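Local coordinates for nucleoside diphosphate kinase family protein (Babesia bovis, PDB 3JS9) that probably transfers the terminal phosphate of nucleoside triphosphates to nucleoside diphosphates through a phosphorylated enzyme intermediate, with magnesium as cofactor, at residues M15-G20 against N118-H123; A43-P48 against H75-C80. All blocks are in the same frame, centred on the assembly; numbering follows the deposited sequence.

Contact 1. Residues M15-G20 against N118-H123; sequences MVKPDG and NFNIVH. With SO4 (sulfate ion), chain G.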
# COMPACT_ATOMS: atom_id res chain seq x y z
N MET A 15 -11.59 -13.51 13.63
CA MET A 15 -12.77 -12.68 13.70
C MET A 15 -12.47 -11.18 13.86
O MET A 15 -11.86 -10.73 14.85
CB MET A 15 -13.71 -13.17 14.81
CG MET A 15 -15.00 -12.36 14.92
SD MET A 15 -16.20 -12.92 16.18
CE MET A 15 -15.14 -12.95 17.66
N VAL A 16 -12.88 -10.40 12.88
CA VAL A 16 -12.78 -8.96 13.03
C VAL A 16 -13.89 -8.57 14.01
O VAL A 16 -15.07 -8.85 13.75
CB VAL A 16 -12.99 -8.22 11.71
CG1 VAL A 16 -12.80 -6.71 11.91
CG2 VAL A 16 -12.05 -8.77 10.68
N LYS A 17 -13.51 -7.90 15.10
CA LYS A 17 -14.44 -7.58 16.16
C LYS A 17 -15.06 -6.22 15.87
O LYS A 17 -14.62 -5.53 14.93
CB LYS A 17 -13.72 -7.54 17.49
CG LYS A 17 -13.09 -8.84 17.97
CD LYS A 17 -12.36 -8.49 19.25
CE LYS A 17 -11.44 -9.56 19.73
NZ LYS A 17 -10.84 -8.99 20.98
N PRO A 18 -16.05 -5.80 16.69
CA PRO A 18 -16.75 -4.56 16.33
C PRO A 18 -15.85 -3.33 16.14
O PRO A 18 -16.17 -2.49 15.29
CB PRO A 18 -17.72 -4.35 17.50
CG PRO A 18 -18.07 -5.76 17.92
CD PRO A 18 -16.76 -6.55 17.75
N ASP A 19 -14.78 -3.21 16.93
CA ASP A 19 -13.89 -2.05 16.80
C ASP A 19 -13.16 -2.13 15.45
O ASP A 19 -13.03 -1.11 14.75
CB ASP A 19 -12.94 -1.93 18.01
CG ASP A 19 -12.16 -3.23 18.30
OD1 ASP A 19 -12.80 -4.30 18.35
OD2 ASP A 19 -10.93 -3.19 18.45
N GLY A 20 -12.73 -3.34 15.05
CA GLY A 20 -12.20 -3.55 13.70
C GLY A 20 -13.16 -3.04 12.61
O GLY A 20 -12.76 -2.33 11.67
N ASN A 118 -8.69 -3.78 25.32
CA ASN A 118 -10.15 -3.81 25.18
C ASN A 118 -10.59 -3.64 23.74
O ASN A 118 -11.73 -4.01 23.38
CB ASN A 118 -10.79 -2.71 26.02
CG ASN A 118 -11.13 -3.15 27.43
OD1 ASN A 118 -10.78 -4.27 27.86
ND2 ASN A 118 -11.86 -2.28 28.15
N PHE A 119 -9.71 -3.05 22.92
CA PHE A 119 -10.03 -2.68 21.53
C PHE A 119 -8.93 -3.17 20.61
O PHE A 119 -8.28 -2.39 19.91
CB PHE A 119 -10.24 -1.17 21.40
CG PHE A 119 -11.44 -0.67 22.15
CD1 PHE A 119 -12.73 -1.09 21.82
CD2 PHE A 119 -11.29 0.23 23.22
CE1 PHE A 119 -13.87 -0.61 22.51
CE2 PHE A 119 -12.42 0.73 23.92
CZ PHE A 119 -13.70 0.31 23.56
N ASN A 120 -8.74 -4.49 20.60
CA ASN A 120 -7.62 -5.06 19.89
C ASN A 120 -7.99 -5.69 18.56
O ASN A 120 -7.34 -6.65 18.09
CB ASN A 120 -6.83 -5.98 20.81
CG ASN A 120 -7.62 -7.20 21.25
OD1 ASN A 120 -8.85 -7.30 21.05
ND2 ASN A 120 -6.91 -8.15 21.87
N ILE A 121 -9.05 -5.11 17.97
CA ILE A 121 -9.35 -5.23 16.54
C ILE A 121 -9.90 -6.59 16.09
O ILE A 121 -10.89 -6.65 15.32
CB ILE A 121 -8.12 -4.94 15.61
CG1 ILE A 121 -7.30 -3.71 16.05
CG2 ILE A 121 -8.55 -4.92 14.12
CD1 ILE A 121 -8.04 -2.51 16.11
N VAL A 122 -9.25 -7.67 16.51
CA VAL A 122 -9.41 -8.93 15.82
C VAL A 122 -9.15 -10.09 16.78
O VAL A 122 -8.33 -9.97 17.69
CB VAL A 122 -8.43 -9.02 14.61
CG1 VAL A 122 -6.97 -9.11 15.12
CG2 VAL A 122 -8.74 -10.22 13.73
N HIS A 123 -9.85 -11.20 16.57
CA HIS A 123 -9.62 -12.41 17.36
C HIS A 123 -8.95 -13.44 16.48
O HIS A 123 -9.34 -13.61 15.32
CB HIS A 123 -10.96 -12.99 17.92
CG HIS A 123 -10.87 -14.44 18.27
ND1 HIS A 123 -10.53 -14.88 19.53
CD2 HIS A 123 -10.96 -15.55 17.50
CE1 HIS A 123 -10.44 -16.20 19.53
NE2 HIS A 123 -10.71 -16.63 18.31
S SO4 G . -10.23 -12.40 22.06
O1 SO4 G . -9.10 -13.05 21.38
O2 SO4 G . -10.28 -12.90 23.41
O3 SO4 G . -11.57 -12.59 21.48
O4 SO4 G . -9.89 -11.00 22.05
O HOH W 1 -11.95 -5.82 20.81

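Contact 2. Residues A43-P48 against H75-C80; sequences AKFEHP and HGPVFC. With SO4 (sulfate ion), chain D.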
# COMPACT_ATOMS: atom_id res chain seq x y z
N ALA A 43 -16.30 -17.37 5.30
CA ALA A 43 -16.31 -15.99 5.73
C ALA A 43 -17.74 -15.53 5.70
O ALA A 43 -18.50 -16.00 4.84
CB ALA A 43 -15.48 -15.14 4.77
N LYS A 44 -18.11 -14.63 6.63
CA LYS A 44 -19.42 -13.93 6.59
C LYS A 44 -19.45 -12.73 7.53
O LYS A 44 -18.87 -12.76 8.61
CB LYS A 44 -20.56 -14.88 6.98
CG LYS A 44 -20.37 -15.53 8.35
CD LYS A 44 -21.51 -16.41 8.72
CE LYS A 44 -21.24 -17.17 10.00
NZ LYS A 44 -22.19 -18.35 10.14
N PHE A 45 -20.14 -11.67 7.12
CA PHE A 45 -20.43 -10.52 7.96
C PHE A 45 -21.68 -10.90 8.77
O PHE A 45 -22.62 -11.45 8.22
CB PHE A 45 -20.75 -9.33 7.03
CG PHE A 45 -20.79 -7.98 7.71
CD1 PHE A 45 -19.82 -7.60 8.65
CD2 PHE A 45 -21.79 -7.07 7.37
CE1 PHE A 45 -19.84 -6.36 9.24
CE2 PHE A 45 -21.83 -5.79 7.97
CZ PHE A 45 -20.85 -5.44 8.90
N GLU A 46 -21.72 -10.62 10.07
CA GLU A 46 -22.91 -10.92 10.87
C GLU A 46 -23.07 -10.10 12.15
O GLU A 46 -22.12 -9.47 12.66
CB GLU A 46 -22.99 -12.40 11.21
CG GLU A 46 -22.29 -12.79 12.47
CD GLU A 46 -22.47 -14.26 12.78
OE1 GLU A 46 -23.04 -14.99 11.92
OE2 GLU A 46 -22.03 -14.70 13.86
N HIS A 47 -24.32 -10.10 12.63
CA HIS A 47 -24.68 -9.67 13.98
C HIS A 47 -24.83 -10.95 14.80
O HIS A 47 -25.82 -11.65 14.67
CB HIS A 47 -26.00 -8.92 13.91
CG HIS A 47 -26.44 -8.33 15.21
ND1 HIS A 47 -26.87 -7.03 15.32
CD2 HIS A 47 -26.54 -8.87 16.45
CE1 HIS A 47 -27.20 -6.78 16.58
NE2 HIS A 47 -27.00 -7.89 17.28
N PRO A 48 -23.87 -11.28 15.65
CA PRO A 48 -23.90 -12.53 16.41
C PRO A 48 -25.06 -12.57 17.45
O PRO A 48 -25.56 -11.51 17.87
CB PRO A 48 -22.58 -12.53 17.18
CG PRO A 48 -21.88 -11.28 16.80
CD PRO A 48 -22.86 -10.35 16.18
N HIS A 75 -23.47 -7.14 20.47
CA HIS A 75 -23.99 -5.93 19.84
C HIS A 75 -23.50 -5.83 18.40
O HIS A 75 -24.19 -5.26 17.55
CB HIS A 75 -23.66 -4.66 20.63
CG HIS A 75 -24.20 -3.41 20.01
ND1 HIS A 75 -25.55 -3.19 19.84
CD2 HIS A 75 -23.58 -2.31 19.51
CE1 HIS A 75 -25.74 -2.01 19.28
NE2 HIS A 75 -24.56 -1.46 19.06
N GLY A 76 -22.30 -6.38 18.15
CA GLY A 76 -21.71 -6.51 16.83
C GLY A 76 -21.48 -5.19 16.15
O GLY A 76 -21.41 -4.12 16.81
N PRO A 77 -21.33 -5.22 14.82
CA PRO A 77 -21.23 -6.39 13.96
C PRO A 77 -19.82 -7.00 14.03
O PRO A 77 -18.90 -6.37 14.56
CB PRO A 77 -21.47 -5.79 12.58
CG PRO A 77 -21.00 -4.41 12.70
CD PRO A 77 -21.26 -3.96 14.07
N VAL A 78 -19.66 -8.22 13.51
CA VAL A 78 -18.35 -8.85 13.44
C VAL A 78 -18.13 -9.43 12.06
O VAL A 78 -19.09 -9.66 11.34
CB VAL A 78 -18.14 -9.95 14.55
CG1 VAL A 78 -18.38 -9.36 15.93
CG2 VAL A 78 -19.05 -11.19 14.30
N PHE A 79 -16.87 -9.68 11.68
CA PHE A 79 -16.62 -10.37 10.43
C PHE A 79 -15.88 -11.66 10.70
O PHE A 79 -14.78 -11.63 11.25
CB PHE A 79 -15.89 -9.46 9.44
CG PHE A 79 -15.67 -10.08 8.08
CD1 PHE A 79 -14.53 -10.81 7.81
CD2 PHE A 79 -16.60 -9.90 7.06
CE1 PHE A 79 -14.33 -11.37 6.56
CE2 PHE A 79 -16.41 -10.46 5.80
CZ PHE A 79 -15.30 -11.20 5.55
N CYS A 80 -16.49 -12.78 10.31
CA CYS A 80 -16.03 -14.13 10.65
C CYS A 80 -15.32 -14.77 9.50
O CYS A 80 -15.79 -14.67 8.36
CB CYS A 80 -17.22 -15.04 10.99
SG CYS A 80 -18.44 -14.36 12.16
S SO4 D . -28.19 -5.80 20.29
O1 SO4 D . -27.14 -5.53 21.28
O2 SO4 D . -27.96 -7.15 19.78
O3 SO4 D . -29.50 -5.70 20.92
O4 SO4 D . -28.18 -4.79 19.23

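Contact 1. Residues M15-G20 against N118-H123
Phe119 meets Asp19 obliquely: its CD1 lies 3.9 Å from Asp19 CB, while Trp154 of the second subunit packs against Asp19. Across the contact Asn120 OD1 receives Lys17 NZ (2.6 Å) in the carbonyl plane, on a lone pair. Its ND2 is hydrogen-bonded to Thr99 O, so that both ends of the amide are held. Ile121 is the centre of a classic gamma turn (phi 73°), closed by Val122 N on Asn120 O; the turn leaves Ile121 N and O pointing at two partners, for Ile121 N donates to Asp19 OD2 (2.7 Å) on the syn side and Ile121 O accepts from Lys17 N, at the N-cap of helix 18-22. Here the chain enters the edge strand of the ferredoxin-like sheet of nucleoside diphosphate kinases. Val122, beta-branched as befits a strand, rests CG2 on Met15 O (3.4 Å). His123, the predicted phosphohistidine, then pairs with Met15 through two backbone bonds. With CG anti to the backbone N (chi1 158°), its ring presents ND1 edge-on to a sulfate, 3.0 Å from O1, and NE2 to Glu134. The extended Lys17 chain brings NZ to O4 of the same sulfate, at a doubtfully short distance, and lays CE against His123 CB.

Contact 2. Residues A43-P48 against H75-C80
Lys44 with Cys80 and Glu46 with Val78 form the hydrogen-bonded pairs of an antiparallel ladder, Phe45 and Phe79 the non-hydrogen-bonded pair between them, and the axes of 43-46 and 78-80 approach to 4.8 Å, their directions at 164°. Cys80 O, which accepts from Lys44 N, is also approached by Ala43 CA at 3.0 Å in a CA-H...O contact.

On one face Phe45 lies alongside Pro77, with Phe45 CZ 3.7 Å from Pro77 CB. The Phe79 ring, on the same face, brings CD2 near Phe45 CB, and its CZ packs 4.0 Å from the small methyl, Ala43 CB. Apolar residues suit this face because helices 18-22 and 26-36 lie over it, with Ile26 touching both phenylalanines.

The other face carries Lys44, Glu46, Val78 and Cys80; Trp138 of helix 128-138 packs on Glu46, Cys80 and Pro48, and Pro18 on Val78. Glu46 lies beside Val78, its CG 4.1 Å from Val78 CG2, which also receives Pro48 CG at 3.8 Å. Lys44 reaches with its NZ to Gln143 and Trp138 O.

Gly76, the first residue after helix 66-75 to leave helical angles, takes the positive phi that suits glycine, and a cis peptide before Pro77 turns the chain into its strand. His75 O lies over one face of the His47 ring, and both rings meet a sulfate edge-on, His47 NE2 2.8 Å from its O2. Through their backbones Ala43 and Phe45 bond to the third subunit, so strand 39-46 continues the sheet across an interface, as in the dimers of hexameric nucleoside diphosphate kinases.

Overall arrangement
From the N terminus, strand 10-16 runs into helix 18-22, and helix 26-36 follows before strand 39-46. Contact 2 then closes a loop holding helices 50-56 and 66-75, bringing strand 78-85 back beside 39-46. Only after helices 88-96 and 109-113 does the chain return to close contact 1, so contact 2 is nested inside the larger loop. The two meet in one antiparallel sheet of order 39-46, 78-85, 10-16, 122-124, where Val16 N probably bonds to Phe79 O (2.8 Å) and Pro18 packs on Val78. Contact 1 thus ties inner strand 10-16 to outer strand 122-124 of the predicted active site, and contact 2 ties 78-85 to 39-46, the other outer strand of this chain.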